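Local coordinates for CCMAN5 (Cellulosimicrobium cellulans, PDB 2XSG), which hydrolyses alpha-mannosidic linkages as a calcium-containing GH92 mannosidase, and probably uncaps mannosyl-phosphate glycans so that mannose-6-phosphate is exposed, at residues A141-V146 against V268-D272; V185-G189 against V259-R263; L307-F311 against P692-S696; A706-D712 against A745-M751. One frame throughout, in Å; residues are numbered along the deposited sequence.

Overall arrangement
Four contacts fall in two regions. From the N terminus, contact 1 opens in the turn before strand 144-150 and closes on the last part of helix 259-270; contact 2 lies within that loop, joining strand 185-195 to the first turn of the same helix. The two centres are about 13 Å apart, and both bind the helix to one antiparallel sheet of the N-terminal domain. Contact 3 closes a loop of 380 residues between helix 306-318 and the approach to strand 696-700. Contact 4 follows in series, pairing strands 706-712 and 746-752. It touches contact 3, probably through a D695 O to A711 N hydrogen bond, and lies about 51 Å, centre to centre, from contact 2.

Contact 1: residues A141-V146 against V268-D272; sequences ATRSGV and VELGD
E269 reaches from the last turn of helix 259-270 to the turn at A141-S144, and its carboxylate carries every polar bond between the two segments. Two donors grip OE1: S144 OG at 2.6 Å, close to the C-O line, and the backbone N of R143 at 3.0 Å, on the syn side. R143 N also makes a longer, weak bond to E269 OE2. S144 OG owes its position to a chi1 of -57°, which turns it away from its carbonyl carbon; T253 OG1 is a further partner.

The charged part is a salt bridge from R143 NH2 to E269 OE2, 3.0 Å long. OE2 lies at the edge of the guanidinium, 10° out of its plane, although carboxylate and guanidinium are turned 37° apart. R143 NE is bound to T326 O, so the arginine has two anchors.

V146 CG1 meets L270 CD1 at 3.9 Å in an apolar contact, and A141 CB lies beside the carboxylate, 3.6 Å from E269 OE1. An alanine in place of E269 would probably leave S144 OG and R143 N without this acceptor and R143 without its carboxylate mate.

A141 N bonds S144 O at 2.9 Å, and T142 and R143 have type I turn torsions: this is a tight beta-hairpin between strands 133-140 and 144-150, clamped by a helix carboxylate where the N-terminal beta domain meets the linker helices.

Contact 2: residues V185-G189 against V259-R263; sequences VELSG and VEQAR
R263 grips E186 side-on, with NE and NH2 directed at different oxygens of one carboxylate. The shorter bond, NE to OE2 at 2.9 Å, is fairly straight, with 163° at the hydrogen. OE2 lies in the guanidinium plane, yet the nitrogen approaches from well above the carboxylate plane, and the two flat groups are turned 55° apart. NH2 reaches OE1 at 3.1 Å on its syn side, and adds a weak bond to OE2.

Beside the salt bridge, V259 CG1 packs 3.6 Å from S188 CB. The other methyl, CG2, lies 3.4 Å from the carbonyl O of G189, where helix and strand backbones come nearest. The strand and helix segments run at 137° to each other with their axes 8.9 Å apart.

Further out, several groups fix the guanidinium. V259 CG1 covers the centre of one face, while E260 OE1 takes NH1 at 2.9 Å in the plane. R263 stays extended from CG to NE, reaching back past V259, one helical turn earlier. On the strand side, E186 bends at chi2, and T205 OG1 of strand 198-208 is bonded to OE2.

With carboxylates at two edges and a methyl over one face, R263 has little freedom to turn. Its positive charge is probably shared between E186 and E260, and a buried strand glutamate is likely to be stabilised as the anion; the salt bridge ties the first turn of helix 259-270 to the sheet.

Contact 3: residues L307-F311 against P692-S696; sequences LQRLF and PFFDS
L307 O accepts the helical hydrogen bond from F311 N at 2.9 Å, and the rim of F694 approaches the same oxygen, with CZ 3.9 Å away and the oxygen in the ring plane. F694 thus packs against the helix, its rim between the side chains of L307 and F311. Its CE1 meets L307 CG at 3.8 Å, while CZ lies 4.0 Å from F311 CB. The rings of F694 and F311 form an offset edge-to-face pair: the edge of F694 points toward the face of F311, centroids 5.8 Å apart and planes at 85°. F311 presents that ring because CG stands opposite its backbone N (chi1 -180°).

The loop, between strands 686-689 and 696-700, packs the edge of the C-terminal mixed sheet against helix 306-318. Immediately after F694, D695 and S696 both face D296 in a classic beta bulge, so the wedge is held at the start of strand 696-700.

One face of the F694 ring is covered by F693 CB, 3.8 Å above the plane and over its centre. A serine in place of F694 would probably open a gap between L307 and F311 and deprive F311 of its aromatic partner. F693 itself touches L307, CD2 to CD1 at 4.0 Å, and packs on helices 604-616 and 665-675.

Contact 4: residues A706-D712 against A745-M751; sequences AFTVTAD and ADLAFRM
T708 N donates to A745 O at 3.0 Å in the straightest of six backbone hydrogen bonds, with 176° at the hydrogen. T708 O then takes L747 N at 2.8 Å, L747 O receives T710 N, and T710 O receives F749 N at 2.7 Å. D712 closes the series through both its N, to F749 O, and its O, from M751 N. A weaker CA-H...O contact joins V709 CA to L747 O at 3.1 Å. At the N-terminal end of the pair a water lies within hydrogen-bonding reach of A706 O, T708 OG1 and D746 OD2, and so can bridge the strands.

This is the regular pattern of paired parallel strands, here crossing at -18°. Antiparallel strands 696-700 and 720-726 flank the pair, and the connection between its members runs through strand 720-726 and helix 738-742.

The face bearing V709, A711, L747 and F749 is apolar. V709 CG2, set opposite the backbone N, touches both L747 CD2 at 3.9 Å and the ring edge of F749 at CE2, 3.7 Å away. F707 reaches L747 CD2 at the edge of its ring, and A711 CB rests on M751 CG at 3.7 Å. T708, T710, D746 and A748 point to the other face, where T710 OG1 lies 3.3 Å from A748 CB. F749 also packs on V721 and A724 of strand 720-726 and on P692 of contact 3.

Contact 1: residues A141-V146 against V268-D272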
loop_
_atom_site.group_PDB
_atom_site.type_symbol
_atom_site.label_atom_id
_atom_site.label_comp_id
_atom_site.label_asym_id
_atom_site.label_seq_id
_atom_site.Cartn_x
_atom_site.Cartn_y
_atom_site.Cartn_z
ATOM N N ALA A 141 -8.938 13.898 -10.520
ATOM C CA ALA A 141 -7.792 14.713 -10.147
ATOM C C ALA A 141 -7.489 14.377 -8.696
ATOM O O ALA A 141 -8.188 13.542 -8.118
ATOM C CB ALA A 141 -8.103 16.198 -10.308
ATOM N N THR A 142 -6.468 15.021 -8.113
ATOM C CA THR A 142 -6.014 14.759 -6.739
ATOM C C THR A 142 -7.180 14.669 -5.756
ATOM O O THR A 142 -7.289 13.693 -4.984
ATOM C CB THR A 142 -4.999 15.855 -6.252
ATOM O OG1 THR A 142 -3.910 15.947 -7.177
ATOM C CG2 THR A 142 -4.441 15.550 -4.865
ATOM N N ARG A 143 -8.055 15.677 -5.789
ATOM C CA ARG A 143 -9.124 15.794 -4.793
ATOM C C ARG A 143 -10.512 15.560 -5.385
ATOM O O ARG A 143 -11.498 15.586 -4.649
ATOM C CB ARG A 143 -9.077 17.175 -4.111
ATOM C CG ARG A 143 -7.757 17.486 -3.410
ATOM C CD ARG A 143 -7.578 18.973 -3.047
ATOM N NE ARG A 143 -6.219 19.179 -2.542
ATOM C CZ ARG A 143 -5.130 19.327 -3.281
ATOM N NH1 ARG A 143 -3.954 19.473 -2.680
ATOM N NH2 ARG A 143 -5.201 19.348 -4.615
ATOM N N SER A 144 -10.591 15.324 -6.700
ATOM C CA SER A 144 -11.876 15.360 -7.393
ATOM C C SER A 144 -12.161 14.130 -8.240
ATOM O O SER A 144 -11.254 13.527 -8.816
ATOM C CB SER A 144 -11.968 16.572 -8.325
ATOM O OG SER A 144 -11.767 17.785 -7.641
ATOM N N GLY A 145 -13.440 13.790 -8.325
ATOM C CA GLY A 145 -13.906 12.784 -9.253
ATOM C C GLY A 145 -14.899 13.407 -10.203
ATOM O O GLY A 145 -15.834 14.092 -9.765
ATOM N N VAL A 146 -14.701 13.186 -11.500
ATOM C CA VAL A 146 -15.630 13.714 -12.495
ATOM C C VAL A 146 -16.289 12.581 -13.223
ATOM O O VAL A 146 -15.651 11.541 -13.462
ATOM C CB VAL A 146 -14.994 14.735 -13.494
ATOM C CG1 VAL A 146 -14.514 15.934 -12.733
ATOM C CG2 VAL A 146 -13.850 14.108 -14.326
ATOM N N VAL A 268 -10.236 25.569 -7.971
ATOM C CA VAL A 268 -8.797 25.555 -8.274
ATOM C C VAL A 268 -8.436 24.391 -9.187
ATOM O O VAL A 268 -7.831 24.588 -10.224
ATOM C CB VAL A 268 -7.910 25.565 -6.984
ATOM C CG1 VAL A 268 -6.439 25.283 -7.327
ATOM C CG2 VAL A 268 -8.017 26.924 -6.271
ATOM N N GLU A 269 -8.875 23.195 -8.819
ATOM C CA GLU A 269 -8.517 21.963 -9.505
ATOM C C GLU A 269 -9.151 21.803 -10.887
ATOM O O GLU A 269 -8.485 21.392 -11.843
ATOM C CB GLU A 269 -8.942 20.780 -8.628
ATOM C CG GLU A 269 -8.042 19.610 -8.721
ATOM C CD GLU A 269 -8.145 18.692 -7.512
ATOM O OE1 GLU A 269 -9.199 18.028 -7.359
ATOM O OE2 GLU A 269 -7.152 18.618 -6.752
ATOM N N LEU A 270 -10.443 22.120 -10.976
ATOM C CA LEU A 270 -11.235 21.830 -12.161
ATOM C C LEU A 270 -11.596 23.063 -12.999
ATOM O O LEU A 270 -11.763 22.951 -14.220
ATOM C CB LEU A 270 -12.516 21.089 -11.773
ATOM C CG LEU A 270 -12.363 19.822 -10.926
ATOM C CD1 LEU A 270 -13.728 19.188 -10.721
ATOM C CD2 LEU A 270 -11.366 18.823 -11.509
ATOM N N GLY A 271 -11.719 24.213 -12.349
ATOM C CA GLY A 271 -12.169 25.452 -12.989
ATOM C C GLY A 271 -13.310 25.192 -13.953
ATOM O O GLY A 271 -14.294 24.545 -13.589
ATOM N N ASP A 272 -13.158 25.676 -15.189
ATOM C CA ASP A 272 -14.134 25.428 -16.267
ATOM C C ASP A 272 -13.611 24.414 -17.284
ATOM O O ASP A 272 -14.133 24.305 -18.395
ATOM C CB ASP A 272 -14.519 26.737 -16.986
ATOM C CG ASP A 272 -15.116 27.781 -16.050
ATOM O OD1 ASP A 272 -16.084 27.487 -15.315
ATOM O OD2 ASP A 272 -14.615 28.920 -16.059
#

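Contact 2: residues V185-G189 against V259-R263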
loop_
_atom_site.group_PDB
_atom_site.type_symbol
_atom_site.label_atom_id
_atom_site.label_comp_id
_atom_site.label_asym_id
_atom_site.label_seq_id
_atom_site.Cartn_x
_atom_site.Cartn_y
_atom_site.Cartn_z
ATOM N N VAL A 185 -27.497 21.857 -9.573
ATOM C CA VAL A 185 -27.578 21.537 -8.151
ATOM C C VAL A 185 -26.189 21.279 -7.586
ATOM O O VAL A 185 -25.342 20.687 -8.240
ATOM C CB VAL A 185 -28.517 20.337 -7.872
ATOM C CG1 VAL A 185 -28.522 19.968 -6.387
ATOM C CG2 VAL A 185 -29.930 20.667 -8.301
ATOM N N GLU A 186 -25.971 21.791 -6.379
ATOM C CA GLU A 186 -24.763 21.543 -5.612
ATOM C C GLU A 186 -25.198 20.875 -4.306
ATOM O O GLU A 186 -26.154 21.339 -3.654
ATOM C CB GLU A 186 -23.994 22.843 -5.340
ATOM C CG GLU A 186 -22.589 22.643 -4.741
ATOM C CD GLU A 186 -22.548 22.805 -3.226
ATOM O OE1 GLU A 186 -23.581 23.212 -2.653
ATOM O OE2 GLU A 186 -21.483 22.527 -2.609
ATOM N N LEU A 187 -24.540 19.758 -3.992
ATOM C CA LEU A 187 -24.766 18.964 -2.787
ATOM C C LEU A 187 -23.502 19.024 -1.945
ATOM O O LEU A 187 -22.400 18.970 -2.486
ATOM C CB LEU A 187 -25.033 17.502 -3.145
ATOM C CG LEU A 187 -26.166 17.119 -4.103
ATOM C CD1 LEU A 187 -26.222 15.604 -4.327
ATOM C CD2 LEU A 187 -27.504 17.627 -3.577
ATOM N N SER A 188 -23.648 19.133 -0.629
ATOM C CA SER A 188 -22.470 19.180 0.234
ATOM C C SER A 188 -22.779 18.714 1.635
ATOM O O SER A 188 -23.939 18.773 2.081
ATOM C CB SER A 188 -21.904 20.608 0.294
ATOM O OG SER A 188 -22.807 21.461 0.977
ATOM N N GLY A 189 -21.727 18.276 2.330
ATOM C CA GLY A 189 -21.836 17.782 3.693
ATOM C C GLY A 189 -20.612 16.986 4.098
ATOM O O GLY A 189 -19.519 17.221 3.589
ATOM N N VAL A 259 -16.482 21.880 3.885
ATOM C CA VAL A 259 -17.235 21.939 2.652
ATOM C C VAL A 259 -16.755 23.122 1.807
ATOM O O VAL A 259 -16.531 22.982 0.603
ATOM C CB VAL A 259 -18.757 22.017 2.923
ATOM C CG1 VAL A 259 -19.476 22.765 1.786
ATOM C CG2 VAL A 259 -19.332 20.594 3.089
ATOM N N GLU A 260 -16.577 24.280 2.441
ATOM C CA GLU A 260 -16.180 25.440 1.692
ATOM C C GLU A 260 -14.764 25.284 1.149
ATOM O O GLU A 260 -14.495 25.692 0.015
ATOM C CB GLU A 260 -16.372 26.744 2.486
ATOM C CG GLU A 260 -16.167 28.025 1.628
ATOM C CD GLU A 260 -17.259 28.287 0.564
ATOM O OE1 GLU A 260 -18.455 27.977 0.783
ATOM O OE2 GLU A 260 -16.909 28.825 -0.508
ATOM N N GLN A 261 -13.878 24.654 1.911
ATOM C CA GLN A 261 -12.562 24.333 1.369
ATOM C C GLN A 261 -12.670 23.401 0.141
ATOM O O GLN A 261 -11.957 23.596 -0.843
ATOM C CB GLN A 261 -11.629 23.754 2.433
ATOM C CG GLN A 261 -10.200 23.554 1.929
ATOM C CD GLN A 261 -9.520 24.871 1.582
ATOM O OE1 GLN A 261 -9.261 25.684 2.459
ATOM N NE2 GLN A 261 -9.242 25.087 0.297
ATOM N N ALA A 262 -13.585 22.429 0.186
ATOM C CA ALA A 262 -13.818 21.535 -0.959
ATOM C C ALA A 262 -14.279 22.314 -2.213
ATOM O O ALA A 262 -13.855 22.027 -3.317
ATOM C CB ALA A 262 -14.817 20.441 -0.597
ATOM N N ARG A 263 -15.144 23.308 -2.007
ATOM C CA ARG A 263 -15.596 24.209 -3.077
ATOM C C ARG A 263 -14.461 25.008 -3.711
ATOM O O ARG A 263 -14.367 25.115 -4.936
ATOM C CB ARG A 263 -16.668 25.151 -2.526
ATOM C CG ARG A 263 -18.018 24.476 -2.336
ATOM C CD ARG A 263 -18.916 25.371 -1.503
ATOM N NE ARG A 263 -20.228 24.784 -1.264
ATOM C CZ ARG A 263 -21.081 25.190 -0.325
ATOM N NH1 ARG A 263 -20.748 26.185 0.500
ATOM N NH2 ARG A 263 -22.271 24.590 -0.204
#

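Contact 3: residues L307-F311 against P692-S696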
loop_
_atom_site.group_PDB
_atom_site.type_symbol
_atom_site.label_atom_id
_atom_site.label_comp_id
_atom_site.label_asym_id
_atom_site.label_seq_id
_atom_site.Cartn_x
_atom_site.Cartn_y
_atom_site.Cartn_z
ATOM N N LEU A 307 6.496 -8.411 -18.566
ATOM C CA LEU A 307 7.288 -8.036 -17.417
ATOM C C LEU A 307 7.412 -6.500 -17.334
ATOM O O LEU A 307 7.356 -5.919 -16.235
ATOM C CB LEU A 307 8.650 -8.725 -17.461
ATOM C CG LEU A 307 9.575 -8.595 -16.263
ATOM C CD1 LEU A 307 8.910 -9.118 -14.969
ATOM C CD2 LEU A 307 10.886 -9.326 -16.602
ATOM N N GLN A 308 7.543 -5.841 -18.483
ATOM C CA GLN A 308 7.573 -4.370 -18.507
ATOM C C GLN A 308 6.206 -3.778 -18.084
ATOM O O GLN A 308 6.148 -2.779 -17.346
ATOM C CB GLN A 308 8.059 -3.859 -19.887
ATOM C CG GLN A 308 7.734 -2.425 -20.242
ATOM C CD GLN A 308 8.816 -1.741 -21.107
ATOM O OE1 GLN A 308 9.635 -2.404 -21.760
ATOM N NE2 GLN A 308 8.822 -0.416 -21.097
ATOM N N ARG A 309 5.117 -4.402 -18.541
ATOM C CA ARG A 309 3.777 -3.978 -18.131
ATOM C C ARG A 309 3.570 -4.190 -16.624
ATOM O O ARG A 309 2.988 -3.344 -15.928
ATOM C CB ARG A 309 2.714 -4.731 -18.922
ATOM C CG ARG A 309 2.488 -4.189 -20.311
ATOM C CD ARG A 309 1.958 -5.274 -21.226
ATOM N NE ARG A 309 1.211 -4.723 -22.347
ATOM C CZ ARG A 309 1.749 -4.267 -23.475
ATOM N NH1 ARG A 309 3.072 -4.270 -23.659
ATOM N NH2 ARG A 309 0.958 -3.792 -24.426
ATOM N N LEU A 310 4.059 -5.328 -16.131
ATOM C CA LEU A 310 4.000 -5.646 -14.715
ATOM C C LEU A 310 4.762 -4.608 -13.923
ATOM O O LEU A 310 4.243 -4.090 -12.943
ATOM C CB LEU A 310 4.593 -7.016 -14.423
ATOM C CG LEU A 310 3.661 -8.186 -14.257
ATOM C CD1 LEU A 310 4.527 -9.431 -14.011
ATOM C CD2 LEU A 310 2.631 -7.967 -13.116
ATOM N N PHE A 311 5.983 -4.278 -14.352
ATOM C CA PHE A 311 6.718 -3.205 -13.692
ATOM C C PHE A 311 5.908 -1.903 -13.579
ATOM O O PHE A 311 5.763 -1.354 -12.471
ATOM C CB PHE A 311 8.061 -2.936 -14.372
ATOM C CG PHE A 311 8.839 -1.853 -13.726
ATOM C CD1 PHE A 311 9.607 -2.114 -12.594
ATOM C CD2 PHE A 311 8.777 -0.551 -14.210
ATOM C CE1 PHE A 311 10.299 -1.098 -11.973
ATOM C CE2 PHE A 311 9.464 0.472 -13.583
ATOM C CZ PHE A 311 10.234 0.197 -12.466
ATOM N N PRO A 692 18.729 -7.471 -10.931
ATOM C CA PRO A 692 18.025 -6.506 -11.786
ATOM C C PRO A 692 17.408 -7.190 -13.005
ATOM O O PRO A 692 18.088 -7.982 -13.670
ATOM C CB PRO A 692 19.117 -5.517 -12.234
ATOM C CG PRO A 692 20.320 -5.793 -11.413
ATOM C CD PRO A 692 20.115 -7.064 -10.615
ATOM N N PHE A 693 16.140 -6.882 -13.293
ATOM C CA PHE A 693 15.384 -7.572 -14.350
ATOM C C PHE A 693 15.724 -7.114 -15.753
ATOM O O PHE A 693 15.614 -7.895 -16.685
ATOM C CB PHE A 693 13.862 -7.369 -14.222
ATOM C CG PHE A 693 13.256 -7.810 -12.918
ATOM C CD1 PHE A 693 14.006 -8.443 -11.929
ATOM C CD2 PHE A 693 11.890 -7.629 -12.718
ATOM C CE1 PHE A 693 13.414 -8.840 -10.750
ATOM C CE2 PHE A 693 11.287 -8.015 -11.536
ATOM C CZ PHE A 693 12.049 -8.629 -10.549
ATOM N N PHE A 694 16.078 -5.841 -15.905
ATOM C CA PHE A 694 16.099 -5.211 -17.229
ATOM C C PHE A 694 17.494 -4.819 -17.700
ATOM O O PHE A 694 18.390 -4.566 -16.886
ATOM C CB PHE A 694 15.165 -3.999 -17.249
ATOM C CG PHE A 694 13.750 -4.318 -16.820
ATOM C CD1 PHE A 694 12.968 -5.199 -17.548
ATOM C CD2 PHE A 694 13.205 -3.742 -15.688
ATOM C CE1 PHE A 694 11.657 -5.495 -17.145
ATOM C CE2 PHE A 694 11.899 -4.034 -15.280
ATOM C CZ PHE A 694 11.128 -4.900 -16.012
ATOM N N ASP A 695 17.665 -4.772 -19.018
ATOM C CA ASP A 695 18.944 -4.409 -19.629
ATOM C C ASP A 695 19.440 -3.056 -19.131
ATOM O O ASP A 695 20.617 -2.903 -18.841
ATOM C CB ASP A 695 18.836 -4.405 -21.159
ATOM C CG ASP A 695 18.435 -5.747 -21.703
ATOM O OD1 ASP A 695 17.361 -6.234 -21.291
ATOM O OD2 ASP A 695 19.197 -6.317 -22.524
ATOM N N SER A 696 18.532 -2.088 -19.044
ATOM C CA SER A 696 18.831 -0.784 -18.474
ATOM C C SER A 696 17.603 -0.277 -17.709
ATOM O O SER A 696 16.468 -0.411 -18.191
ATOM C CB SER A 696 19.218 0.213 -19.580
ATOM O OG SER A 696 19.491 1.504 -19.038
#

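Contact 4: residues A706-D712 against A745-M751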
loop_
_atom_site.group_PDB
_atom_site.type_symbol
_atom_site.label_atom_id
_atom_site.label_comp_id
_atom_site.label_asym_id
_atom_site.label_seq_id
_atom_site.Cartn_x
_atom_site.Cartn_y
_atom_site.Cartn_z
ATOM N N ALA A 706 20.487 11.407 -12.954
ATOM C CA ALA A 706 19.853 10.086 -13.072
ATOM C C ALA A 706 20.687 8.962 -12.471
ATOM O O ALA A 706 21.910 8.958 -12.624
ATOM C CB ALA A 706 19.561 9.772 -14.544
ATOM N N PHE A 707 20.032 8.015 -11.797
ATOM C CA PHE A 707 20.684 6.761 -11.398
ATOM C C PHE A 707 20.475 5.737 -12.505
ATOM O O PHE A 707 19.360 5.542 -12.985
ATOM C CB PHE A 707 20.122 6.229 -10.079
ATOM C CG PHE A 707 20.656 4.872 -9.684
ATOM C CD1 PHE A 707 21.956 4.732 -9.188
ATOM C CD2 PHE A 707 19.854 3.734 -9.804
ATOM C CE1 PHE A 707 22.444 3.481 -8.804
ATOM C CE2 PHE A 707 20.335 2.476 -9.435
ATOM C CZ PHE A 707 21.635 2.347 -8.931
ATOM N N THR A 708 21.550 5.097 -12.935
ATOM C CA THR A 708 21.406 4.117 -13.995
ATOM C C THR A 708 21.963 2.795 -13.525
ATOM O O THR A 708 23.131 2.700 -13.147
ATOM C CB THR A 708 22.062 4.608 -15.313
ATOM O OG1 THR A 708 21.675 5.964 -15.546
ATOM C CG2 THR A 708 21.621 3.767 -16.505
ATOM N N VAL A 709 21.108 1.781 -13.510
ATOM C CA VAL A 709 21.551 0.428 -13.245
ATOM C C VAL A 709 21.367 -0.380 -14.522
ATOM O O VAL A 709 20.267 -0.434 -15.078
ATOM C CB VAL A 709 20.852 -0.205 -12.007
ATOM C CG1 VAL A 709 19.324 -0.315 -12.182
ATOM C CG2 VAL A 709 21.456 -1.583 -11.682
ATOM N N THR A 710 22.459 -0.967 -15.007
ATOM C CA THR A 710 22.403 -1.843 -16.185
ATOM C C THR A 710 22.710 -3.298 -15.836
ATOM O O THR A 710 23.458 -3.591 -14.891
ATOM C CB THR A 710 23.369 -1.392 -17.309
ATOM O OG1 THR A 710 24.645 -1.076 -16.740
ATOM C CG2 THR A 710 22.810 -0.188 -18.050
ATOM N N ALA A 711 22.130 -4.203 -16.616
ATOM C CA ALA A 711 22.330 -5.631 -16.432
ATOM C C ALA A 711 22.650 -6.223 -17.798
ATOM O O ALA A 711 21.770 -6.667 -18.542
ATOM C CB ALA A 711 21.094 -6.276 -15.794
ATOM N N ASP A 712 23.935 -6.186 -18.133
ATOM C CA ASP A 712 24.379 -6.536 -19.469
ATOM C C ASP A 712 24.200 -8.023 -19.710
ATOM O O ASP A 712 24.646 -8.837 -18.924
ATOM C CB ASP A 712 25.824 -6.083 -19.674
ATOM C CG ASP A 712 25.925 -4.582 -19.869
ATOM O OD1 ASP A 712 26.356 -3.857 -18.933
ATOM O OD2 ASP A 712 25.539 -4.117 -20.970
ATOM N N ALA A 745 24.685 7.610 -9.708
ATOM C CA ALA A 745 25.737 6.662 -10.063
ATOM C C ALA A 745 25.380 5.766 -11.268
ATOM O O ALA A 745 24.202 5.611 -11.618
ATOM C CB ALA A 745 26.095 5.806 -8.857
ATOM N N ASP A 746 26.412 5.202 -11.901
ATOM C CA ASP A 746 26.251 4.189 -12.934
ATOM C C ASP A 746 26.640 2.845 -12.350
ATOM O O ASP A 746 27.833 2.556 -12.182
ATOM C CB ASP A 746 27.150 4.469 -14.151
ATOM C CG ASP A 746 26.722 5.694 -14.923
ATOM O OD1 ASP A 746 27.494 6.660 -14.945
ATOM O OD2 ASP A 746 25.623 5.692 -15.504
ATOM N N LEU A 747 25.643 2.030 -12.034
ATOM C CA LEU A 747 25.887 0.681 -11.521
ATOM C C LEU A 747 25.648 -0.297 -12.667
ATOM O O LEU A 747 24.528 -0.438 -13.153
ATOM C CB LEU A 747 24.972 0.389 -10.332
ATOM C CG LEU A 747 25.018 -0.970 -9.610
ATOM C CD1 LEU A 747 26.347 -1.168 -8.900
ATOM C CD2 LEU A 747 23.879 -1.061 -8.611
ATOM N N ALA A 748 26.718 -0.944 -13.117
ATOM C CA ALA A 748 26.660 -1.818 -14.278
ATOM C C ALA A 748 26.954 -3.260 -13.906
ATOM O O ALA A 748 28.052 -3.573 -13.460
ATOM C CB ALA A 748 27.639 -1.347 -15.339
ATOM N N PHE A 749 25.983 -4.137 -14.110
ATOM C CA PHE A 749 26.193 -5.555 -13.859
ATOM C C PHE A 749 26.429 -6.347 -15.146
ATOM O O PHE A 749 25.879 -6.011 -16.188
ATOM C CB PHE A 749 25.010 -6.149 -13.099
ATOM C CG PHE A 749 24.821 -5.575 -11.734
ATOM C CD1 PHE A 749 25.709 -5.887 -10.704
ATOM C CD2 PHE A 749 23.756 -4.726 -11.468
ATOM C CE1 PHE A 749 25.534 -5.352 -9.436
ATOM C CE2 PHE A 749 23.580 -4.186 -10.213
ATOM C CZ PHE A 749 24.462 -4.501 -9.187
ATOM N N ARG A 750 27.254 -7.385 -15.061
ATOM C CA ARG A 750 27.398 -8.366 -16.140
ATOM C C ARG A 750 26.662 -9.629 -15.688
ATOM O O ARG A 750 26.999 -10.220 -14.659
ATOM C CB ARG A 750 28.889 -8.649 -16.411
ATOM C CG ARG A 750 29.207 -9.503 -17.655
ATOM C CD ARG A 750 30.740 -9.724 -17.829
ATOM N NE ARG A 750 31.482 -8.454 -17.839
ATOM C CZ ARG A 750 32.813 -8.324 -17.907
ATOM N NH1 ARG A 750 33.612 -9.391 -17.977
ATOM N NH2 ARG A 750 33.352 -7.104 -17.902
ATOM N N MET A 751 25.636 -10.023 -16.440
ATOM C CA MET A 751 24.782 -11.160 -16.061
ATOM C C MET A 751 25.160 -12.434 -16.798
ATOM O O MET A 751 25.759 -12.381 -17.868
ATOM C CB MET A 751 23.322 -10.830 -16.325
ATOM C CG MET A 751 22.869 -9.496 -15.776
ATOM S SD MET A 751 23.052 -9.379 -13.980
ATOM C CE MET A 751 21.746 -10.423 -13.360
HETATM O O HOH W 1 23.894 7.374 -14.241
#